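Local coordinates for mandelate racemase/muconate lactonizing enzyme family protein (Bradyrhizobium sp. ORS 278, PDB 3TOY), which is of unknown specific function but belongs to the mandelate racemase/muconate lactonizing enzyme family of the enolase superfamily and carries bound calcium in the crystal, at residues A34-T39 / G55-D61; G70-L74 / G369-N373; G143-V147 / A363-L368; E181-R185 / V356-K360; I322-A328 / L340-A346. All blocks are in the same frame, centred on the assembly; numbering follows the deposited sequence.

Contact 1 of 5, residues A34-T39 / G55-D61; sequences ARAVIT and GPLVLID
Val37 and Leu57 sit opposite each other as a hydrogen-bonded antiparallel pair, with Leu57 N to Val37 O at 2.8 Å and Val37 N to Leu57 O at 3.0 Å. With CG1 anti to the carbonyl carbon (chi1 -62°), Val37 lays CG2 against Leu57 CB at 3.7 Å and leaves CG1 for Leu59 CD1, 3.9 Å away, the Leu59 side chain crossing it at about a right angle. The branched valine thus serves two leucines at once. Further along this face, Thr39 CG2 touches Leu57 CD1 at 4.0 Å, while its OG1 bonds to the carbonyl of Phe345. Gly55, having no side chain, lets that hydroxyl lie close over its backbone. The two strands form the hairpin 29-47/50-64 at the centre of the antiparallel sheet of the N-terminal domain. On the face of Ala34, Ala36 and Val58, Ala34 CB meets Val58 CG1 at 4.0 Å; the small Ala36 and Val58 lie against Leu82 of helix 82-95. Charge appears at one end of the Val37 face. Arg35 bends at chi3 (-75°) and brings NH2 to 3.8 Å from Asp61 OD2, a long salt bridge with guanidinium and carboxylate planes 48° apart. Arg35 NH1 has a second partner in Glu374, and Asp61 OD1 accepts bonds from His71 and Trp372.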
# COMPACT_ATOMS: atom_id res chain seq x y z
N ALA A 34 -36.58 -15.56 31.22
CA ALA A 34 -35.90 -16.46 30.30
C ALA A 34 -36.01 -17.88 30.80
O ALA A 34 -35.87 -18.14 32.00
CB ALA A 34 -34.42 -16.05 30.18
N ARG A 35 -36.24 -18.80 29.88
CA ARG A 35 -36.25 -20.21 30.24
C ARG A 35 -35.30 -21.02 29.38
O ARG A 35 -35.16 -20.75 28.18
CB ARG A 35 -37.67 -20.79 30.13
CG ARG A 35 -38.70 -20.12 31.05
CD ARG A 35 -40.10 -20.68 30.78
NE ARG A 35 -40.67 -20.16 29.54
CZ ARG A 35 -41.80 -20.60 28.99
NH1 ARG A 35 -42.49 -21.57 29.57
NH2 ARG A 35 -42.24 -20.05 27.86
N ALA A 36 -34.67 -22.02 29.97
CA ALA A 36 -33.77 -22.92 29.25
C ALA A 36 -34.49 -24.21 28.86
O ALA A 36 -35.19 -24.81 29.68
CB ALA A 36 -32.55 -23.22 30.12
N VAL A 37 -34.30 -24.65 27.62
CA VAL A 37 -34.81 -25.95 27.19
C VAL A 37 -33.73 -26.70 26.43
O VAL A 37 -32.80 -26.10 25.90
CB VAL A 37 -36.04 -25.84 26.28
CG1 VAL A 37 -37.20 -25.19 27.03
CG2 VAL A 37 -35.74 -25.05 25.02
N ILE A 38 -33.85 -28.02 26.41
CA ILE A 38 -33.01 -28.82 25.54
C ILE A 38 -33.91 -29.66 24.64
O ILE A 38 -34.54 -30.63 25.08
CB ILE A 38 -32.04 -29.71 26.33
CG1 ILE A 38 -31.21 -28.84 27.28
CG2 ILE A 38 -31.16 -30.51 25.38
CD1 ILE A 38 -30.20 -29.61 28.09
N THR A 39 -34.00 -29.26 23.38
CA THR A 39 -34.86 -29.93 22.42
C THR A 39 -34.18 -31.13 21.80
O THR A 39 -32.95 -31.15 21.67
CB THR A 39 -35.27 -28.97 21.30
OG1 THR A 39 -34.10 -28.50 20.62
CG2 THR A 39 -36.04 -27.79 21.85
N GLY A 55 -30.64 -29.62 21.18
CA GLY A 55 -30.74 -28.17 21.01
C GLY A 55 -30.89 -27.43 22.32
O GLY A 55 -32.02 -27.22 22.80
N PRO A 56 -29.77 -27.00 22.92
CA PRO A 56 -29.87 -26.16 24.11
C PRO A 56 -30.28 -24.74 23.71
O PRO A 56 -29.53 -24.06 23.00
CB PRO A 56 -28.46 -26.21 24.72
CG PRO A 56 -27.55 -26.71 23.62
CD PRO A 56 -28.37 -27.23 22.49
N LEU A 57 -31.50 -24.34 24.11
CA LEU A 57 -32.04 -23.03 23.73
C LEU A 57 -32.39 -22.21 24.97
O LEU A 57 -32.68 -22.76 26.03
CB LEU A 57 -33.30 -23.17 22.89
CG LEU A 57 -33.34 -24.18 21.75
CD1 LEU A 57 -34.70 -24.11 21.00
CD2 LEU A 57 -32.18 -23.91 20.79
N VAL A 58 -32.37 -20.89 24.82
CA VAL A 58 -32.89 -19.98 25.84
C VAL A 58 -34.07 -19.24 25.22
O VAL A 58 -33.93 -18.57 24.19
CB VAL A 58 -31.83 -18.97 26.31
CG1 VAL A 58 -32.44 -17.89 27.22
CG2 VAL A 58 -30.68 -19.69 27.02
N LEU A 59 -35.24 -19.36 25.84
CA LEU A 59 -36.46 -18.74 25.32
C LEU A 59 -36.73 -17.49 26.11
O LEU A 59 -36.78 -17.52 27.35
CB LEU A 59 -37.64 -19.72 25.44
CG LEU A 59 -37.36 -21.15 24.98
CD1 LEU A 59 -38.61 -22.05 25.15
CD2 LEU A 59 -36.87 -21.17 23.51
N ILE A 60 -36.90 -16.38 25.41
CA ILE A 60 -36.91 -15.06 26.02
C ILE A 60 -38.27 -14.46 25.85
O ILE A 60 -38.83 -14.47 24.75
CB ILE A 60 -35.83 -14.14 25.35
CG1 ILE A 60 -34.42 -14.72 25.56
CG2 ILE A 60 -35.95 -12.70 25.82
CD1 ILE A 60 -33.25 -13.89 24.92
N ASP A 61 -38.82 -13.94 26.95
CA ASP A 61 -40.11 -13.26 26.93
C ASP A 61 -39.96 -11.87 27.49
O ASP A 61 -39.48 -11.68 28.61
CB ASP A 61 -41.15 -14.03 27.75
CG ASP A 61 -41.37 -15.42 27.23
OD1 ASP A 61 -41.64 -15.58 26.03
OD2 ASP A 61 -41.27 -16.38 28.02

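Contact 2 of 5, residues G70-L74 / G369-N373; sequences GHSYL and GLAWN
His71 and Trp372 make the tight part of this contact: the side chains run past one another in opposite senses, and their rings meet obliquely, planes at 77°, with the imidazole centroid 4.4 Å from that of the five-membered indole ring. His71 ND1 comes to 3.0 Å from Trp372 NE1, yet the angle is too poor for a bond between them. Both nitrogens instead bond to Asp61 OD1, which probably explains their closeness. With CG beside its backbone N (chi1 -53°), His71 brings CD2 to 2.9 Å from Leu370 O, while Ala371 CA sits over one ring face. Strand 69-75 is an outer strand of the N-terminal antiparallel sheet, and 369-373 is the part of the chain that returns from the barrel domain and crosses it before helix 374-380. The wide indole suits that crossing: Ser72 O lies at its edge, near its plane, 3.3 Å from Trp372 CH2. Looser contacts follow towards Tyr73: its CD2 lies 4.2 Å from Leu370 CD1, and its hydroxyl is taken by Glu325. Ala371, small and partly exposed, turns its methyl away from the strand, and His71 too is partly open to solvent, whereas Leu370 and Trp372 are buried.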
# COMPACT_ATOMS: atom_id res chain seq x y z
N GLY A 70 -43.15 -9.90 23.85
CA GLY A 70 -42.18 -10.19 22.77
C GLY A 70 -41.43 -11.47 23.07
O GLY A 70 -41.10 -11.76 24.22
N HIS A 71 -41.15 -12.25 22.03
CA HIS A 71 -40.45 -13.49 22.18
C HIS A 71 -39.23 -13.52 21.26
O HIS A 71 -39.25 -12.94 20.18
CB HIS A 71 -41.34 -14.67 21.76
CG HIS A 71 -42.68 -14.70 22.43
ND1 HIS A 71 -42.85 -15.08 23.75
CD2 HIS A 71 -43.92 -14.43 21.95
CE1 HIS A 71 -44.13 -15.03 24.06
NE2 HIS A 71 -44.80 -14.64 22.99
N SER A 72 -38.20 -14.26 21.68
CA SER A 72 -37.08 -14.61 20.81
C SER A 72 -36.42 -15.80 21.45
O SER A 72 -36.73 -16.14 22.59
CB SER A 72 -36.11 -13.43 20.74
OG SER A 72 -35.41 -13.31 21.96
N TYR A 73 -35.53 -16.48 20.73
CA TYR A 73 -34.72 -17.51 21.38
C TYR A 73 -33.25 -17.45 20.94
O TYR A 73 -32.91 -16.90 19.86
CB TYR A 73 -35.27 -18.93 21.13
CG TYR A 73 -35.03 -19.44 19.72
CD1 TYR A 73 -33.87 -20.16 19.41
CD2 TYR A 73 -35.94 -19.19 18.70
CE1 TYR A 73 -33.63 -20.62 18.10
CE2 TYR A 73 -35.71 -19.63 17.41
CZ TYR A 73 -34.55 -20.34 17.12
OH TYR A 73 -34.34 -20.78 15.85
N LEU A 74 -32.40 -18.00 21.79
CA LEU A 74 -30.98 -18.18 21.54
C LEU A 74 -30.66 -19.66 21.45
O LEU A 74 -31.17 -20.45 22.26
CB LEU A 74 -30.18 -17.59 22.69
CG LEU A 74 -30.42 -16.11 22.99
CD1 LEU A 74 -29.65 -15.73 24.24
CD2 LEU A 74 -30.02 -15.23 21.81
N GLY A 369 -42.98 -14.28 14.47
CA GLY A 369 -43.65 -15.56 14.34
C GLY A 369 -43.15 -16.56 15.36
O GLY A 369 -43.09 -17.75 15.09
N LEU A 370 -42.78 -16.08 16.54
CA LEU A 370 -42.25 -16.94 17.58
C LEU A 370 -43.20 -16.92 18.79
O LEU A 370 -43.24 -15.95 19.53
CB LEU A 370 -40.85 -16.48 18.02
CG LEU A 370 -39.74 -16.46 16.95
CD1 LEU A 370 -38.43 -15.97 17.57
CD2 LEU A 370 -39.56 -17.83 16.35
N ALA A 371 -43.99 -17.97 18.94
CA ALA A 371 -44.84 -18.15 20.12
C ALA A 371 -44.59 -19.56 20.57
O ALA A 371 -44.37 -20.45 19.74
CB ALA A 371 -46.29 -17.95 19.76
N TRP A 372 -44.60 -19.79 21.87
CA TRP A 372 -44.19 -21.08 22.39
C TRP A 372 -45.33 -22.10 22.44
O TRP A 372 -46.46 -21.78 22.84
CB TRP A 372 -43.61 -20.94 23.78
CG TRP A 372 -42.76 -19.74 23.96
CD1 TRP A 372 -42.94 -18.72 24.86
CD2 TRP A 372 -41.58 -19.40 23.21
NE1 TRP A 372 -41.94 -17.79 24.72
CE2 TRP A 372 -41.10 -18.18 23.71
CE3 TRP A 372 -40.90 -20.02 22.16
CZ2 TRP A 372 -39.96 -17.56 23.20
CZ3 TRP A 372 -39.76 -19.41 21.65
CH2 TRP A 372 -39.31 -18.18 22.17
N ASN A 373 -45.02 -23.32 22.02
CA ASN A 373 -45.84 -24.48 22.35
C ASN A 373 -45.51 -24.84 23.81
O ASN A 373 -44.57 -25.58 24.08
CB ASN A 373 -45.50 -25.62 21.40
CG ASN A 373 -46.18 -26.93 21.77
OD1 ASN A 373 -46.87 -27.02 22.79
ND2 ASN A 373 -45.99 -27.94 20.95

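Contact 3 of 5, residues G143-V147 / A363-L368; sequences GKPVV and AKGPGL
Peptide planes are the flat groups that meet here, and each of the two carbonyls is met by a donor from above its plane, off the lone pairs: Gly367 N comes to Lys144 O from 39° out of its plane, and Val146 N to Gly367 O from 46° out. Both bonds are 2.9 Å long. Together they form a single bridge centred on Pro145 and Gly367, tying the turn between helices 122-142 and 146-149 of the N-terminal domain to the chain that leaves the barrel domain. The turn starts at Gly143, whose positive phi closes helix 122-142 with a Schellman motif, a backbone shape that suits glycine. Pro145 stands at the N-cap of the next helix. The bridge uses Lys144 O and Val146 N, the groups flanking it, and the proline's missing N-H costs nothing; its ring atom CB rests 3.9 Å from Gly365 CA. Gly365, without a side chain, allows this approach. The peptide before Pro366 is cis, and Pro366 CA lies 3.7 Å from Lys144 O. Gly367 adopts a positive phi that glycine tolerates easily. On the buried side His329 of helix 324-330 packs against Pro145, Val146, Ala363 and Leu368; its ND1 bonds to Val147 N and its NE2 to Lys364 O. The aliphatic contact is tight where Val146 reaches with the branch anti to its own carbonyl carbon: CG2 presses on Leu368 CD2 at 3.5 Å.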
# COMPACT_ATOMS: atom_id res chain seq x y z
N GLY A 143 -49.56 -5.84 14.72
CA GLY A 143 -50.23 -6.92 13.99
C GLY A 143 -49.59 -7.18 12.63
O GLY A 143 -50.28 -7.54 11.67
N LYS A 144 -48.27 -7.01 12.56
CA LYS A 144 -47.54 -7.17 11.31
C LYS A 144 -46.28 -7.97 11.55
O LYS A 144 -45.76 -7.97 12.66
CB LYS A 144 -47.14 -5.82 10.74
CG LYS A 144 -48.29 -5.05 10.14
CD LYS A 144 -47.94 -3.58 10.03
CE LYS A 144 -48.95 -2.86 9.16
NZ LYS A 144 -48.69 -1.41 9.18
N PRO A 145 -45.82 -8.69 10.52
CA PRO A 145 -44.51 -9.34 10.62
C PRO A 145 -43.41 -8.27 10.73
O PRO A 145 -43.53 -7.18 10.17
CB PRO A 145 -44.39 -10.10 9.30
CG PRO A 145 -45.35 -9.44 8.35
CD PRO A 145 -46.48 -8.93 9.23
N VAL A 146 -42.34 -8.58 11.44
CA VAL A 146 -41.23 -7.61 11.54
C VAL A 146 -40.76 -7.15 10.15
O VAL A 146 -40.46 -5.97 9.97
CB VAL A 146 -40.04 -8.18 12.33
CG1 VAL A 146 -38.80 -7.24 12.22
CG2 VAL A 146 -40.43 -8.39 13.80
N VAL A 147 -40.69 -8.05 9.18
CA VAL A 147 -40.21 -7.65 7.84
C VAL A 147 -40.99 -6.47 7.26
O VAL A 147 -40.41 -5.57 6.67
CB VAL A 147 -40.16 -8.85 6.84
CG1 VAL A 147 -41.55 -9.42 6.60
CG2 VAL A 147 -39.50 -8.43 5.48
N ALA A 363 -40.96 -15.38 5.59
CA ALA A 363 -41.17 -14.86 6.95
C ALA A 363 -42.63 -15.06 7.35
O ALA A 363 -43.52 -14.84 6.55
CB ALA A 363 -40.86 -13.41 7.01
N LYS A 364 -42.83 -15.41 8.62
CA LYS A 364 -44.16 -15.57 9.22
C LYS A 364 -44.29 -14.60 10.37
O LYS A 364 -43.38 -14.51 11.20
CB LYS A 364 -44.31 -16.99 9.75
CG LYS A 364 -45.12 -17.91 8.85
CD LYS A 364 -44.75 -17.74 7.38
CE LYS A 364 -45.70 -18.51 6.47
NZ LYS A 364 -45.27 -18.43 5.05
N GLY A 365 -45.40 -13.87 10.42
CA GLY A 365 -45.69 -12.99 11.56
C GLY A 365 -46.86 -13.52 12.38
O GLY A 365 -47.22 -14.70 12.26
N PRO A 366 -47.45 -12.68 13.25
CA PRO A 366 -47.03 -11.32 13.53
C PRO A 366 -45.72 -11.33 14.30
O PRO A 366 -45.34 -12.37 14.83
CB PRO A 366 -48.16 -10.80 14.43
CG PRO A 366 -48.62 -12.00 15.15
CD PRO A 366 -48.56 -13.11 14.12
N GLY A 367 -45.05 -10.19 14.38
CA GLY A 367 -43.71 -10.12 14.98
C GLY A 367 -42.75 -11.02 14.21
O GLY A 367 -42.77 -11.01 12.98
N LEU A 368 -41.97 -11.82 14.93
CA LEU A 368 -41.07 -12.78 14.31
C LEU A 368 -41.70 -14.15 14.11
O LEU A 368 -41.05 -15.07 13.65
CB LEU A 368 -39.78 -12.95 15.13
CG LEU A 368 -38.93 -11.68 15.29
CD1 LEU A 368 -37.83 -11.95 16.31
CD2 LEU A 368 -38.35 -11.18 13.94

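Contact 4 of 5, residues E181-R185 / V356-K360; sequences EHGFR and VIDGK
Two torsions bring Phe184 and Val356 together: the phenylalanine holds CG beside its own backbone N (chi1 -83°), and the valine sets CG1 anti to its N (chi1 180°), placing that methyl over the aromatic face. CG1 lies 4.1 Å from the ring centroid, 26° off the normal, a CH-pi contact in which the two side chains cross at about a right angle. The contact belongs to the barrel domain, where a type I' beta turn from Ile357 to Lys360 packs on the loop joining helix 168-181 to strand 186-190. Asp358 and Gly359 occupy the middle of the turn with positive phi, a conformation that comes readily to glycine and less so to aspartate. Gly183 also has positive phi and is the first residue to leave the helix. With neither glycine carrying a side chain, the backbones can come close, Gly359 CA lying only 3.2 Å from Gly183 O in a CA-H...O contact. One direct hydrogen bond joins the segments, from Gly359 N to His182 O at 2.8 Å, in the carbonyl plane and on a lone pair. Val356 CG1 also rests against that oxygen, at 3.8 Å. The Phe184 ring is buried against Ala159 and Asp161 of strand 157-162, and its flat, apolar shape fits this inner side, whereas the outer side is exposed and hydrated. A water accepts from Asp358 N at 2.7 Å. Another links the backbones at the far end, accepting from Arg185 N at 2.8 Å and donating to Gly359 O at 3.0 Å.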
# COMPACT_ATOMS: atom_id res chain seq x y z
N GLU A 181 -38.60 -33.73 -1.83
CA GLU A 181 -39.80 -33.31 -1.12
C GLU A 181 -39.81 -31.83 -0.73
O GLU A 181 -40.76 -31.11 -1.04
CB GLU A 181 -39.99 -34.17 0.12
CG GLU A 181 -41.12 -33.72 1.01
CD GLU A 181 -41.36 -34.69 2.15
OE1 GLU A 181 -40.95 -35.86 2.03
OE2 GLU A 181 -41.96 -34.27 3.17
N HIS A 182 -38.77 -31.38 -0.04
CA HIS A 182 -38.71 -29.99 0.42
C HIS A 182 -38.19 -29.02 -0.64
O HIS A 182 -38.25 -27.81 -0.46
CB HIS A 182 -37.88 -29.88 1.71
CG HIS A 182 -38.52 -30.55 2.89
ND1 HIS A 182 -39.62 -30.03 3.53
CD2 HIS A 182 -38.20 -31.68 3.55
CE1 HIS A 182 -39.95 -30.82 4.54
NE2 HIS A 182 -39.11 -31.83 4.57
N GLY A 183 -37.71 -29.55 -1.76
CA GLY A 183 -37.30 -28.73 -2.88
C GLY A 183 -35.98 -27.99 -2.69
O GLY A 183 -35.70 -27.05 -3.42
N PHE A 184 -35.18 -28.40 -1.70
CA PHE A 184 -33.84 -27.80 -1.50
C PHE A 184 -32.97 -27.94 -2.74
O PHE A 184 -32.92 -29.01 -3.34
CB PHE A 184 -33.12 -28.47 -0.33
CG PHE A 184 -33.50 -27.93 1.02
CD1 PHE A 184 -33.13 -26.64 1.40
CD2 PHE A 184 -34.22 -28.70 1.92
CE1 PHE A 184 -33.48 -26.13 2.64
CE2 PHE A 184 -34.57 -28.20 3.17
CZ PHE A 184 -34.21 -26.91 3.54
N ARG A 185 -32.29 -26.87 -3.12
CA ARG A 185 -31.38 -26.89 -4.25
C ARG A 185 -29.95 -26.59 -3.79
O ARG A 185 -29.08 -26.28 -4.60
CB ARG A 185 -31.81 -25.87 -5.31
CG ARG A 185 -33.13 -26.19 -6.03
CD ARG A 185 -33.00 -27.37 -7.01
NE ARG A 185 -33.30 -28.65 -6.37
CZ ARG A 185 -34.48 -29.27 -6.44
NH1 ARG A 185 -35.48 -28.75 -7.14
NH2 ARG A 185 -34.65 -30.43 -5.81
N VAL A 356 -40.41 -25.05 4.99
CA VAL A 356 -39.63 -24.90 3.77
C VAL A 356 -40.46 -25.34 2.57
O VAL A 356 -40.91 -26.48 2.50
CB VAL A 356 -38.37 -25.76 3.82
CG1 VAL A 356 -37.56 -25.61 2.53
CG2 VAL A 356 -37.55 -25.38 5.03
N ILE A 357 -40.65 -24.43 1.62
CA ILE A 357 -41.42 -24.73 0.41
C ILE A 357 -40.60 -24.49 -0.87
O ILE A 357 -40.19 -23.34 -1.16
CB ILE A 357 -42.73 -23.88 0.36
CG1 ILE A 357 -43.54 -24.08 1.65
CG2 ILE A 357 -43.55 -24.20 -0.90
CD1 ILE A 357 -44.79 -23.21 1.70
N ASP A 358 -40.39 -25.54 -1.66
CA ASP A 358 -39.63 -25.41 -2.89
C ASP A 358 -38.25 -24.82 -2.59
O ASP A 358 -37.78 -23.94 -3.30
CB ASP A 358 -40.35 -24.51 -3.90
CG ASP A 358 -39.74 -24.58 -5.30
OD1 ASP A 358 -39.14 -25.61 -5.63
OD2 ASP A 358 -39.87 -23.60 -6.07
N GLY A 359 -37.62 -25.31 -1.53
CA GLY A 359 -36.28 -24.87 -1.15
C GLY A 359 -36.17 -23.41 -0.76
O GLY A 359 -35.08 -22.83 -0.81
N LYS A 360 -37.28 -22.79 -0.37
CA LYS A 360 -37.25 -21.40 0.06
C LYS A 360 -38.00 -21.22 1.36
O LYS A 360 -38.83 -22.05 1.72
CB LYS A 360 -37.81 -20.47 -1.01
CG LYS A 360 -37.09 -20.61 -2.34
CD LYS A 360 -37.57 -19.58 -3.34
CE LYS A 360 -37.02 -19.93 -4.73
NZ LYS A 360 -37.54 -19.03 -5.79
O HOH W 1 -41.84 -27.80 -1.33
O HOH W 2 -41.83 -28.57 1.48
O HOH W 3 -36.83 -26.40 -5.54
O HOH W 4 -32.83 -24.27 -2.16

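Contact 5 of 5, residues I322-A328 / L340-A346; sequences ILPEASA and LEVLDFA
Glu325 OE2 and Asp344 OD1 approach to 3.9 Å, and two waters donate to both oxygens, which probably eases any repulsion between the carboxylates. One of these waters lies 2.6 Å from Asp344 OD1 and also accepts from Ala346 N. Glu325 reaches the spot by a bend at chi2 (88°), with its other oxygen, OE1, bonded to the hydroxyl of Tyr73. A second glutamate bonds directly: Glu341, extended with CG anti to its N (chi1 -176°), offers OE1 to Ile322 N at 2.9 Å, the N-H arriving from above the carboxylate plane, 35° out of it. Its OE2 is held by Lys188 and Ser162; the extended chain suits the reach, and the two oxygens serve separate donors. The side chain of Ile322 runs alongside it and rests CG2 on Leu343 CB at 3.9 Å. Another water bridges Ile322 O to Glu341 O. Apolar contacts seat the helix: the two methyls of Leu340 divide their work, CD2 touching Pro324 CB at 3.8 Å and CD1 touching Ala328 CB at 3.7 Å. The axes of 324-328 and 340-342 approach to 8.5 Å, a spacing that compact proline and alanine suit. Strand 340-342 runs nearly antiparallel to helical segment 324-328 and pairs in parallel with strand 157-162, as in an enolase-superfamily barrel, with a calcium ion about 5 Å from the Glu341 side chain.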
# COMPACT_ATOMS: atom_id res chain seq x y z
N ILE A 322 -28.15 -19.89 11.19
CA ILE A 322 -29.27 -20.46 11.95
C ILE A 322 -30.35 -19.44 12.32
O ILE A 322 -30.60 -18.50 11.57
CB ILE A 322 -28.78 -21.31 13.15
CG1 ILE A 322 -28.10 -20.42 14.20
CG2 ILE A 322 -27.89 -22.42 12.66
CD1 ILE A 322 -27.57 -21.20 15.39
N LEU A 323 -31.06 -19.66 13.43
CA LEU A 323 -32.23 -18.79 13.72
C LEU A 323 -33.02 -18.45 12.44
O LEU A 323 -33.23 -17.27 12.11
CB LEU A 323 -31.80 -17.50 14.46
CG LEU A 323 -31.65 -17.58 15.99
CD1 LEU A 323 -30.52 -18.51 16.42
CD2 LEU A 323 -31.49 -16.20 16.62
N PRO A 324 -33.47 -19.49 11.73
CA PRO A 324 -34.12 -19.27 10.43
C PRO A 324 -35.41 -18.48 10.53
O PRO A 324 -35.78 -17.78 9.58
CB PRO A 324 -34.41 -20.69 9.92
CG PRO A 324 -34.37 -21.54 11.13
CD PRO A 324 -33.40 -20.91 12.08
N GLU A 325 -36.11 -18.56 11.65
CA GLU A 325 -37.38 -17.84 11.75
C GLU A 325 -37.21 -16.32 11.70
O GLU A 325 -37.92 -15.61 10.96
CB GLU A 325 -38.15 -18.26 13.02
CG GLU A 325 -38.34 -19.79 13.11
CD GLU A 325 -37.18 -20.52 13.78
OE1 GLU A 325 -36.18 -19.87 14.20
OE2 GLU A 325 -37.26 -21.76 13.90
N ALA A 326 -36.27 -15.82 12.50
CA ALA A 326 -36.03 -14.40 12.58
C ALA A 326 -35.22 -13.96 11.35
O ALA A 326 -35.41 -12.87 10.84
CB ALA A 326 -35.28 -14.06 13.86
N SER A 327 -34.34 -14.84 10.87
CA SER A 327 -33.54 -14.51 9.68
C SER A 327 -34.42 -14.21 8.47
O SER A 327 -34.10 -13.36 7.65
CB SER A 327 -32.57 -15.64 9.37
OG SER A 327 -31.61 -15.75 10.40
N ALA A 328 -35.54 -14.92 8.37
CA ALA A 328 -36.44 -14.72 7.26
C ALA A 328 -37.03 -13.32 7.24
O ALA A 328 -37.50 -12.87 6.22
CB ALA A 328 -37.55 -15.76 7.31
N LEU A 340 -30.62 -18.24 3.16
CA LEU A 340 -31.07 -18.48 4.53
C LEU A 340 -30.66 -19.92 4.91
O LEU A 340 -30.93 -20.87 4.16
CB LEU A 340 -32.60 -18.26 4.62
CG LEU A 340 -33.24 -18.44 6.02
CD1 LEU A 340 -34.49 -17.57 6.15
CD2 LEU A 340 -33.58 -19.91 6.32
N GLU A 341 -29.96 -20.06 6.04
CA GLU A 341 -29.53 -21.38 6.53
C GLU A 341 -30.66 -22.08 7.28
O GLU A 341 -31.14 -21.58 8.29
CB GLU A 341 -28.37 -21.26 7.52
CG GLU A 341 -27.82 -22.63 7.97
CD GLU A 341 -26.62 -22.53 8.89
OE1 GLU A 341 -26.41 -21.47 9.53
OE2 GLU A 341 -25.88 -23.53 8.97
N VAL A 342 -31.03 -23.27 6.82
CA VAL A 342 -32.06 -24.02 7.54
C VAL A 342 -31.42 -25.08 8.40
O VAL A 342 -30.93 -26.09 7.89
CB VAL A 342 -33.07 -24.68 6.59
CG1 VAL A 342 -34.05 -25.57 7.39
CG2 VAL A 342 -33.83 -23.62 5.81
N LEU A 343 -31.40 -24.82 9.70
CA LEU A 343 -31.05 -25.79 10.73
C LEU A 343 -32.07 -25.56 11.84
O LEU A 343 -32.06 -24.51 12.48
CB LEU A 343 -29.62 -25.57 11.23
CG LEU A 343 -29.00 -26.53 12.25
CD1 LEU A 343 -29.45 -27.96 12.06
CD2 LEU A 343 -27.48 -26.42 12.20
N ASP A 344 -32.96 -26.52 12.05
CA ASP A 344 -34.15 -26.28 12.87
C ASP A 344 -33.99 -26.81 14.30
O ASP A 344 -34.35 -27.95 14.59
CB ASP A 344 -35.36 -26.93 12.19
CG ASP A 344 -36.69 -26.53 12.81
OD1 ASP A 344 -36.72 -25.64 13.68
OD2 ASP A 344 -37.71 -27.11 12.41
N PHE A 345 -33.47 -25.97 15.19
CA PHE A 345 -33.32 -26.35 16.59
C PHE A 345 -34.60 -26.12 17.40
O PHE A 345 -34.84 -26.80 18.40
CB PHE A 345 -32.20 -25.57 17.28
CG PHE A 345 -30.81 -25.94 16.84
CD1 PHE A 345 -30.29 -27.21 17.10
CD2 PHE A 345 -30.00 -25.00 16.20
CE1 PHE A 345 -29.00 -27.54 16.69
CE2 PHE A 345 -28.71 -25.32 15.80
CZ PHE A 345 -28.20 -26.58 16.04
N ALA A 346 -35.39 -25.13 16.99
CA ALA A 346 -36.50 -24.67 17.80
C ALA A 346 -37.89 -25.20 17.43
O ALA A 346 -38.87 -24.89 18.13
CB ALA A 346 -36.53 -23.14 17.84
O HOH W 5 -31.06 -18.83 8.89
O HOH W 6 -31.91 -22.14 14.99
O HOH W 7 -38.95 -23.84 13.60
O HOH W 8 -35.32 -23.53 14.37

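Contacts 1, 2 and 5 are buried, whereas contacts 3 and 4 lie partly at the surface. Contacts 1 and 2 share the N-terminal sheet, the first by regular strand pairing and the second by aromatic rings with no direct hydrogen bond between its segments; Asp61 connects them. Contacts 2 and 3 both hold the chain returning from the barrel to the N-terminal domain. Contacts 4 and 5 stay within the barrel domain and touch through Val342; both use water, contact 4 between backbones of glycine-containing turns, contact 5 partly between carboxylates, beside aliphatic packing. Contact 5, nearest the chain centre, also meets contact 1 through Phe345 and contact 2 through Glu325.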